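Serine/threonine-protein kinase Tel1 (Chaetomium thermophilum, PDB 6SKY) is a PI3/PI4-kinase-family serine/threonine kinase of the ATM subfamily that probably activates checkpoint signalling in response to DNA damage. Local coordinates at residues F1752-L1766 and W1827-L1841. Numbering follows the deposited sequence.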
ATOM      1  N   PHE A1752      52.098  21.753  28.999  1.00 54.79           N
ATOM      2  CA  PHE A1752      50.883  22.545  28.862  1.00 54.79           C
ATOM      3  C   PHE A1752      50.834  23.299  27.546  1.00 54.79           C
ATOM      4  O   PHE A1752      50.586  24.506  27.535  1.00 54.79           O
ATOM      5  CB  PHE A1752      50.761  23.544  30.009  1.00 54.79           C
ATOM      6  CG  PHE A1752      50.333  22.935  31.300  1.00 54.79           C
ATOM      7  CD1 PHE A1752      49.072  22.395  31.436  1.00 54.79           C
ATOM      8  CD2 PHE A1752      51.180  22.921  32.385  1.00 54.79           C
ATOM      9  CE1 PHE A1752      48.670  21.840  32.627  1.00 54.79           C
ATOM     10  CE2 PHE A1752      50.784  22.366  33.577  1.00 54.79           C
ATOM     11  CZ  PHE A1752      49.526  21.825  33.698  1.00 54.79           C
ATOM     12  N   SER A1753      51.044  22.610  26.431  1.00 57.27           N
ATOM     13  CA  SER A1753      51.002  23.278  25.141  1.00 57.27           C
ATOM     14  C   SER A1753      50.695  22.246  24.073  1.00 57.27           C
ATOM     15  O   SER A1753      50.973  21.059  24.239  1.00 57.27           O
ATOM     16  CB  SER A1753      52.314  24.000  24.833  1.00 57.27           C
ATOM     17  OG  SER A1753      53.392  23.088  24.759  1.00 57.27           O
ATOM     18  N   ALA A1754      50.127  22.719  22.969  1.00 59.65           N
ATOM     19  CA  ALA A1754      49.728  21.828  21.898  1.00 59.65           C
ATOM     20  C   ALA A1754      50.942  21.097  21.331  1.00 59.65           C
ATOM     21  O   ALA A1754      52.091  21.378  21.673  1.00 59.65           O
ATOM     22  CB  ALA A1754      49.009  22.602  20.799  1.00 59.65           C
ATOM     23  N   ARG A1755      50.661  20.105  20.491  1.00 63.09           N
ATOM     24  CA  ARG A1755      51.667  19.255  19.862  1.00 63.09           C
ATOM     25  C   ARG A1755      52.371  18.376  20.885  1.00 63.09           C
ATOM     26  O   ARG A1755      53.109  17.459  20.516  1.00 63.09           O
ATOM     27  CB  ARG A1755      52.689  20.090  19.087  1.00 63.09           C
ATOM     28  CG  ARG A1755      52.132  20.694  17.821  1.00 63.09           C
ATOM     29  CD  ARG A1755      51.659  19.607  16.882  1.00 63.09           C
ATOM     30  NE  ARG A1755      50.650  20.091  15.950  1.00 63.09           N
ATOM     31  CZ  ARG A1755      50.061  19.332  15.033  1.00 63.09           C
ATOM     32  NH1 ARG A1755      50.388  18.053  14.922  1.00 63.09           N
ATOM     33  NH2 ARG A1755      49.146  19.853  14.226  1.00 63.09           N
ATOM     34  N   ALA A1756      52.120  18.621  22.167  1.00 57.27           N
ATOM     35  CA  ALA A1756      52.562  17.720  23.214  1.00 57.27           C
ATOM     36  C   ALA A1756      51.578  16.594  23.437  1.00 57.27           C
ATOM     37  O   ALA A1756      51.885  15.665  24.184  1.00 57.27           O
ATOM     38  CB  ALA A1756      52.769  18.473  24.527  1.00 57.27           C
ATOM     39  N   LEU A1757      50.406  16.660  22.814  1.00 52.93           N
ATOM     40  CA  LEU A1757      49.452  15.572  22.904  1.00 52.93           C
ATOM     41  C   LEU A1757      49.880  14.356  22.098  1.00 52.93           C
ATOM     42  O   LEU A1757      49.280  13.289  22.254  1.00 52.93           O
ATOM     43  CB  LEU A1757      48.081  16.055  22.436  1.00 52.93           C
ATOM     44  CG  LEU A1757      46.866  15.300  22.966  1.00 52.93           C
ATOM     45  CD1 LEU A1757      46.580  15.703  24.384  1.00 52.93           C
ATOM     46  CD2 LEU A1757      45.672  15.558  22.094  1.00 52.93           C
ATOM     47  N   GLU A1758      50.909  14.477  21.262  1.00 61.64           N
ATOM     48  CA  GLU A1758      51.296  13.402  20.363  1.00 61.64           C
ATOM     49  C   GLU A1758      52.490  12.596  20.844  1.00 61.64           C
ATOM     50  O   GLU A1758      52.820  11.588  20.212  1.00 61.64           O
ATOM     51  CB  GLU A1758      51.598  13.961  18.975  1.00 61.64           C
ATOM     52  CG  GLU A1758      50.388  14.533  18.289  1.00 61.64           C
ATOM     53  CD  GLU A1758      50.692  15.031  16.900  1.00 61.64           C
ATOM     54  OE1 GLU A1758      51.659  15.804  16.745  1.00 61.64           O
ATOM     55  OE2 GLU A1758      49.970  14.643  15.959  1.00 61.64           O
ATOM     56  N   ASN A1759      53.146  13.002  21.926  1.00 58.33           N
ATOM     57  CA  ASN A1759      54.140  11.977  22.218  1.00 58.33           C
ATOM     58  C   ASN A1759      53.577  10.960  23.203  1.00 58.33           C
ATOM     59  O   ASN A1759      52.809  11.321  24.095  1.00 58.33           O
ATOM     60  CB  ASN A1759      55.415  12.592  22.786  1.00 58.33           C
ATOM     61  CG  ASN A1759      55.151  13.497  23.955  1.00 58.33           C
ATOM     62  OD1 ASN A1759      54.105  14.130  24.032  1.00 58.33           O
ATOM     63  ND2 ASN A1759      56.103  13.570  24.877  1.00 58.33           N
ATOM     64  N   PRO A1760      53.953   9.695  23.073  1.00 58.10           N
ATOM     65  CA  PRO A1760      53.304   8.636  23.855  1.00 58.10           C
ATOM     66  C   PRO A1760      53.515   8.729  25.356  1.00 58.10           C
ATOM     67  O   PRO A1760      53.098   7.830  26.090  1.00 58.10           O
ATOM     68  CB  PRO A1760      53.937   7.359  23.295  1.00 58.10           C
ATOM     69  CG  PRO A1760      54.408   7.736  21.945  1.00 58.10           C
ATOM     70  CD  PRO A1760      54.874   9.143  22.070  1.00 58.10           C
ATOM     71  N   ASN A1761      54.164   9.786  25.832  1.00 52.67           N
ATOM     72  CA  ASN A1761      54.371   9.989  27.258  1.00 52.67           C
ATOM     73  C   ASN A1761      53.798  11.318  27.724  1.00 52.67           C
ATOM     74  O   ASN A1761      54.290  11.908  28.682  1.00 52.67           O
ATOM     75  CB  ASN A1761      55.852   9.899  27.610  1.00 52.67           C
ATOM     76  CG  ASN A1761      56.390   8.495  27.495  1.00 52.67           C
ATOM     77  OD1 ASN A1761      57.200   8.199  26.621  1.00 52.67           O
ATOM     78  ND2 ASN A1761      55.945   7.621  28.382  1.00 52.67           N
ATOM     79  N   TRP A1762      52.757  11.805  27.050  1.00 44.38           N
ATOM     80  CA  TRP A1762      52.121  13.045  27.474  1.00 44.38           C
ATOM     81  C   TRP A1762      51.511  12.895  28.857  1.00 44.38           C
ATOM     82  O   TRP A1762      51.678  13.759  29.723  1.00 44.38           O
ATOM     83  CB  TRP A1762      51.060  13.456  26.458  1.00 44.38           C
ATOM     84  CG  TRP A1762      50.150  14.539  26.926  1.00 44.38           C
ATOM     85  CD1 TRP A1762      50.429  15.860  26.997  1.00 44.38           C
ATOM     86  CD2 TRP A1762      48.799  14.390  27.366  1.00 44.38           C
ATOM     87  NE1 TRP A1762      49.344  16.547  27.463  1.00 44.38           N
ATOM     88  CE2 TRP A1762      48.329  15.662  27.696  1.00 44.38           C
ATOM     89  CE3 TRP A1762      47.946  13.298  27.519  1.00 44.38           C
ATOM     90  CZ2 TRP A1762      47.050  15.875  28.169  1.00 44.38           C
ATOM     91  CZ3 TRP A1762      46.682  13.514  27.987  1.00 44.38           C
ATOM     92  CH2 TRP A1762      46.244  14.789  28.307  1.00 44.38           C
ATOM     93  N   SER A1763      50.806  11.789  29.083  1.00 42.13           N
ATOM     94  CA  SER A1763      50.114  11.592  30.348  1.00 42.13           C
ATOM     95  C   SER A1763      51.087  11.540  31.512  1.00 42.13           C
ATOM     96  O   SER A1763      50.828  12.124  32.566  1.00 42.13           O
ATOM     97  CB  SER A1763      49.291  10.314  30.289  1.00 42.13           C
ATOM     98  OG  SER A1763      50.023   9.294  29.644  1.00 42.13           O
ATOM     99  N   GLN A1764      52.218  10.862  31.338  1.00 45.15           N
ATOM    100  CA  GLN A1764      53.177  10.709  32.426  1.00 45.15           C
ATOM    101  C   GLN A1764      53.820  12.038  32.792  1.00 45.15           C
ATOM    102  O   GLN A1764      53.901  12.400  33.973  1.00 45.15           O
ATOM    103  CB  GLN A1764      54.232   9.688  32.023  1.00 45.15           C
ATOM    104  CG  GLN A1764      55.507   9.774  32.801  1.00 45.15           C
ATOM    105  CD  GLN A1764      56.586   8.914  32.197  1.00 45.15           C
ATOM    106  OE1 GLN A1764      56.300   7.965  31.472  1.00 45.15           O
ATOM    107  NE2 GLN A1764      57.837   9.246  32.481  1.00 45.15           N
ATOM    108  N   HIS A1765      54.264  12.789  31.787  1.00 46.24           N
ATOM    109  CA  HIS A1765      54.858  14.094  32.040  1.00 46.24           C
ATOM    110  C   HIS A1765      53.859  15.046  32.678  1.00 46.24           C
ATOM    111  O   HIS A1765      54.186  15.744  33.644  1.00 46.24           O
ATOM    112  CB  HIS A1765      55.395  14.672  30.737  1.00 46.24           C
ATOM    113  CG  HIS A1765      56.412  13.805  30.067  1.00 46.24           C
ATOM    114  ND1 HIS A1765      57.266  12.983  30.770  1.00 46.24           N
ATOM    115  CD2 HIS A1765      56.715  13.633  28.760  1.00 46.24           C
ATOM    116  CE1 HIS A1765      58.046  12.337  29.923  1.00 46.24           C
ATOM    117  NE2 HIS A1765      57.731  12.712  28.698  1.00 46.24           N
ATOM    118  N   LEU A1766      52.630  15.087  32.159  1.00 41.82           N
ATOM    119  CA  LEU A1766      51.636  16.006  32.703  1.00 41.82           C
ATOM    120  C   LEU A1766      51.221  15.607  34.110  1.00 41.82           C
ATOM    121  O   LEU A1766      51.002  16.470  34.964  1.00 41.82           O
ATOM    122  CB  LEU A1766      50.423  16.070  31.785  1.00 41.82           C
ATOM    123  CG  LEU A1766      49.340  17.057  32.196  1.00 41.82           C
ATOM    124  CD1 LEU A1766      49.899  18.445  32.284  1.00 41.82           C
ATOM    125  CD2 LEU A1766      48.224  17.019  31.210  1.00 41.82           C
ATOM    126  N   TRP A1827      43.917  21.379  22.744  1.00 45.62           N
ATOM    127  CA  TRP A1827      43.990  19.924  22.740  1.00 45.62           C
ATOM    128  C   TRP A1827      42.736  19.276  22.182  1.00 45.62           C
ATOM    129  O   TRP A1827      42.820  18.201  21.585  1.00 45.62           O
ATOM    130  CB  TRP A1827      44.229  19.408  24.149  1.00 45.62           C
ATOM    131  CG  TRP A1827      45.581  19.660  24.658  1.00 45.62           C
ATOM    132  CD1 TRP A1827      46.695  19.899  23.930  1.00 45.62           C
ATOM    133  CD2 TRP A1827      45.975  19.701  26.026  1.00 45.62           C
ATOM    134  NE1 TRP A1827      47.768  20.086  24.757  1.00 45.62           N
ATOM    135  CE2 TRP A1827      47.347  19.971  26.054  1.00 45.62           C
ATOM    136  CE3 TRP A1827      45.297  19.539  27.232  1.00 45.62           C
ATOM    137  CZ2 TRP A1827      48.055  20.082  27.234  1.00 45.62           C
ATOM    138  CZ3 TRP A1827      45.998  19.650  28.399  1.00 45.62           C
ATOM    139  CH2 TRP A1827      47.363  19.916  28.395  1.00 45.62           C
ATOM    140  N   LEU A1828      41.571  19.885  22.378  1.00 38.36           N
ATOM    141  CA  LEU A1828      40.342  19.267  21.911  1.00 38.36           C
ATOM    142  C   LEU A1828      40.154  19.408  20.412  1.00 38.36           C
ATOM    143  O   LEU A1828      39.430  18.606  19.818  1.00 38.36           O
ATOM    144  CB  LEU A1828      39.141  19.854  22.649  1.00 38.36           C
ATOM    145  CG  LEU A1828      39.042  19.523  24.139  1.00 38.36           C
ATOM    146  CD1 LEU A1828      37.846  20.197  24.743  1.00 38.36           C
ATOM    147  CD2 LEU A1828      38.978  18.036  24.372  1.00 38.36           C
ATOM    148  N   ASN A1829      40.783  20.396  19.788  1.00 46.85           N
ATOM    149  CA  ASN A1829      40.704  20.584  18.341  1.00 46.85           C
ATOM    150  C   ASN A1829      41.916  19.964  17.654  1.00 46.85           C
ATOM    151  O   ASN A1829      42.661  20.629  16.946  1.00 46.85           O
ATOM    152  CB  ASN A1829      40.591  22.066  18.013  1.00 46.85           C
ATOM    153  CG  ASN A1829      39.342  22.693  18.578  1.00 46.85           C
ATOM    154  OD1 ASN A1829      38.235  22.214  18.344  1.00 46.85           O
ATOM    155  ND2 ASN A1829      39.509  23.766  19.334  1.00 46.85           N
ATOM    156  N   PHE A1830      42.113  18.667  17.864  1.00 53.46           N
ATOM    157  CA  PHE A1830      43.348  17.998  17.457  1.00 53.46           C
ATOM    158  C   PHE A1830      43.022  16.726  16.688  1.00 53.46           C
ATOM    159  O   PHE A1830      42.816  15.668  17.285  1.00 53.46           O
ATOM    160  CB  PHE A1830      44.209  17.688  18.668  1.00 53.46           C
ATOM    161  CG  PHE A1830      45.668  17.858  18.425  1.00 53.46           C
ATOM    162  CD1 PHE A1830      46.306  19.025  18.789  1.00 53.46           C
ATOM    163  CD2 PHE A1830      46.403  16.857  17.828  1.00 53.46           C
ATOM    164  CE1 PHE A1830      47.647  19.188  18.569  1.00 53.46           C
ATOM    165  CE2 PHE A1830      47.745  17.014  17.604  1.00 53.46           C
ATOM    166  CZ  PHE A1830      48.368  18.181  17.975  1.00 53.46           C
ATOM    167  N   THR A1831      43.002  16.825  15.365  1.00 57.22           N
ATOM    168  CA  THR A1831      42.746  15.683  14.497  1.00 57.22           C
ATOM    169  C   THR A1831      44.080  15.037  14.148  1.00 57.22           C
ATOM    170  O   THR A1831      44.853  15.585  13.358  1.00 57.22           O
ATOM    171  CB  THR A1831      42.014  16.126  13.234  1.00 57.22           C
ATOM    172  OG1 THR A1831      41.015  17.097  13.570  1.00 57.22           O
ATOM    173  CG2 THR A1831      41.353  14.935  12.561  1.00 57.22           C
ATOM    174  N   SER A1832      44.358  13.880  14.740  1.00 60.66           N
ATOM    175  CA  SER A1832      45.623  13.201  14.507  1.00 60.66           C
ATOM    176  C   SER A1832      45.477  11.744  14.898  1.00 60.66           C
ATOM    177  O   SER A1832      44.669  11.399  15.761  1.00 60.66           O
ATOM    178  CB  SER A1832      46.769  13.836  15.298  1.00 60.66           C
ATOM    179  OG  SER A1832      47.121  15.099  14.776  1.00 60.66           O
ATOM    180  N   GLU A1833      46.247  10.899  14.253  1.00 62.93           N
ATOM    181  CA  GLU A1833      46.236   9.497  14.634  1.00 62.93           C
ATOM    182  C   GLU A1833      47.113   9.232  15.854  1.00 62.93           C
ATOM    183  O   GLU A1833      46.706   8.466  16.735  1.00 62.93           O
ATOM    184  CB  GLU A1833      46.669   8.615  13.467  1.00 62.93           C
ATOM    185  CG  GLU A1833      46.328   7.164  13.690  1.00 62.93           C
ATOM    186  CD  GLU A1833      44.851   6.963  13.942  1.00 62.93           C
ATOM    187  OE1 GLU A1833      44.040   7.643  13.277  1.00 62.93           O
ATOM    188  OE2 GLU A1833      44.499   6.136  14.810  1.00 62.93           O
ATOM    189  N   PRO A1834      48.317   9.809  15.956  1.00 61.24           N
ATOM    190  CA  PRO A1834      49.107   9.604  17.179  1.00 61.24           C
ATOM    191  C   PRO A1834      48.532  10.288  18.407  1.00 61.24           C
ATOM    192  O   PRO A1834      48.969   9.978  19.522  1.00 61.24           O
ATOM    193  CB  PRO A1834      50.473  10.190  16.812  1.00 61.24           C
ATOM    194  CG  PRO A1834      50.179  11.171  15.752  1.00 61.24           C
ATOM    195  CD  PRO A1834      49.103  10.539  14.946  1.00 61.24           C
ATOM    196  N   ALA A1835      47.574  11.196  18.250  1.00 52.32           N
ATOM    197  CA  ALA A1835      47.017  11.933  19.372  1.00 52.32           C
ATOM    198  C   ALA A1835      45.653  11.424  19.806  1.00 52.32           C
ATOM    199  O   ALA A1835      45.088  11.959  20.758  1.00 52.32           O
ATOM    200  CB  ALA A1835      46.916  13.417  19.028  1.00 52.32           C
ATOM    201  N   LYS A1836      45.111  10.406  19.143  1.00 45.81           N
ATOM    202  CA  LYS A1836      43.771   9.941  19.477  1.00 45.81           C
ATOM    203  C   LYS A1836      43.733   9.276  20.848  1.00 45.81           C
ATOM    204  O   LYS A1836      42.762   9.439  21.599  1.00 45.81           O
ATOM    205  CB  LYS A1836      43.275   8.984  18.398  1.00 45.81           C
ATOM    206  CG  LYS A1836      41.946   8.341  18.713  1.00 45.81           C
ATOM    207  CD  LYS A1836      41.475   7.407  17.614  1.00 45.81           C
ATOM    208  CE  LYS A1836      40.385   6.485  18.144  1.00 45.81           C
ATOM    209  NZ  LYS A1836      39.753   5.635  17.099  1.00 45.81           N
ATOM    210  N   GLU A1837      44.782   8.543  21.204  1.00 41.84           N
ATOM    211  CA  GLU A1837      44.772   7.782  22.443  1.00 41.84           C
ATOM    212  C   GLU A1837      44.962   8.647  23.679  1.00 41.84           C
ATOM    213  O   GLU A1837      44.583   8.222  24.772  1.00 41.84           O
ATOM    214  CB  GLU A1837      45.848   6.703  22.398  1.00 41.84           C
ATOM    215  CG  GLU A1837      45.612   5.570  23.362  1.00 41.84           C
ATOM    216  CD  GLU A1837      44.240   4.945  23.198  1.00 41.84           C
ATOM    217  OE1 GLU A1837      43.828   4.692  22.047  1.00 41.84           O
ATOM    218  OE2 GLU A1837      43.566   4.712  24.224  1.00 41.84           O
ATOM    219  N   ASN A1838      45.546   9.835  23.542  1.00 38.51           N
ATOM    220  CA  ASN A1838      45.574  10.795  24.636  1.00 38.51           C
ATOM    221  C   ASN A1838      44.317  11.639  24.685  1.00 38.51           C
ATOM    222  O   ASN A1838      43.912  12.090  25.761  1.00 38.51           O
ATOM    223  CB  ASN A1838      46.781  11.722  24.509  1.00 38.51           C
ATOM    224  CG  ASN A1838      48.093  11.012  24.718  1.00 38.51           C
ATOM    225  OD1 ASN A1838      48.162   9.988  25.385  1.00 38.51           O
ATOM    226  ND2 ASN A1838      49.152  11.567  24.154  1.00 38.51           N
ATOM    227  N   LEU A1839      43.694  11.865  23.535  1.00 32.99           N
ATOM    228  CA  LEU A1839      42.428  12.577  23.499  1.00 32.99           C
ATOM    229  C   LEU A1839      41.336  11.777  24.191  1.00 32.99           C
ATOM    230  O   LEU A1839      40.490  12.346  24.889  1.00 32.99           O
ATOM    231  CB  LEU A1839      42.060  12.878  22.051  1.00 32.99           C
ATOM    232  CG  LEU A1839      41.003  13.930  21.767  1.00 32.99           C
ATOM    233  CD1 LEU A1839      41.375  15.225  22.410  1.00 32.99           C
ATOM    234  CD2 LEU A1839      40.878  14.097  20.286  1.00 32.99           C
ATOM    235  N   LYS A1840      41.337  10.456  24.012  1.00 31.10           N
ATOM    236  CA  LYS A1840      40.421   9.616  24.774  1.00 31.10           C
ATOM    237  C   LYS A1840      40.601   9.810  26.272  1.00 31.10           C
ATOM    238  O   LYS A1840      39.623   9.846  27.022  1.00 31.10           O
ATOM    239  CB  LYS A1840      40.624   8.153  24.418  1.00 31.10           C
ATOM    240  CG  LYS A1840      39.925   7.704  23.174  1.00 31.10           C
ATOM    241  CD  LYS A1840      39.883   6.199  23.134  1.00 31.10           C
ATOM    242  CE  LYS A1840      39.461   5.691  21.780  1.00 31.10           C
ATOM    243  NZ  LYS A1840      38.001   5.834  21.561  1.00 31.10           N
ATOM    244  N   LEU A1841      41.842   9.929  26.725  1.00 27.83           N
ATOM    245  CA  LEU A1841      42.102  10.089  28.150  1.00 27.83           C
ATOM    246  C   LEU A1841      41.659  11.452  28.647  1.00 27.83           C
ATOM    247  O   LEU A1841      41.183  11.574  29.777  1.00 27.83           O
ATOM    248  CB  LEU A1841      43.584   9.869  28.424  1.00 27.83           C
ATOM    249  CG  LEU A1841      44.089   9.919  29.855  1.00 27.83           C
ATOM    250  CD1 LEU A1841      43.551   8.761  30.638  1.00 27.83           C
ATOM    251  CD2 LEU A1841      45.582   9.895  29.851  1.00 27.83           C
TER
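Trp-1762 turns the edge of its indole to a face of Trp-1827 in a T-shaped pair, with the five-membered ring of the former 5.2 Å from the six-membered ring of the latter, centroid to centroid, and the planes at 81°. Leu-1757, its CG anti to the backbone N (chi1 -156°), sends CD1 over the five-membered ring of Trp-1827 in a CH-pi contact and CD2 to the methyl of Ala-1835. Around Phe-1830, the guanidinium of Arg-1755 lies with one face over CZ, while the Glu-1758 carboxylate meets the ring's edge.

Among the polar links, Asn-1838 ND2 donates to Leu-1757 O (2.6 Å), approaching from above the carbonyl plane and tying the loop to helix 1836-1849. Within 1752-1766, Arg-1755 NH1 and Glu-1758 OE1 form a salt bridge of 3.2 Å. Trp-1827 NE1 reaches Ser-1753 O in a weak but nearly straight bond (3.4 Å, 166°). With a leucine in place of Trp-1827, which has no indole N-H, Ser-1753 O would probably be left without this donor and the edge of Trp-1762 without its aromatic partner.

Away from the nucleotide site, this is loop packing within the alpha-solenoid part of the protein: the loop leading into helix 1762-1771 packs against the connection between helices 1815-1827 and 1836-1849.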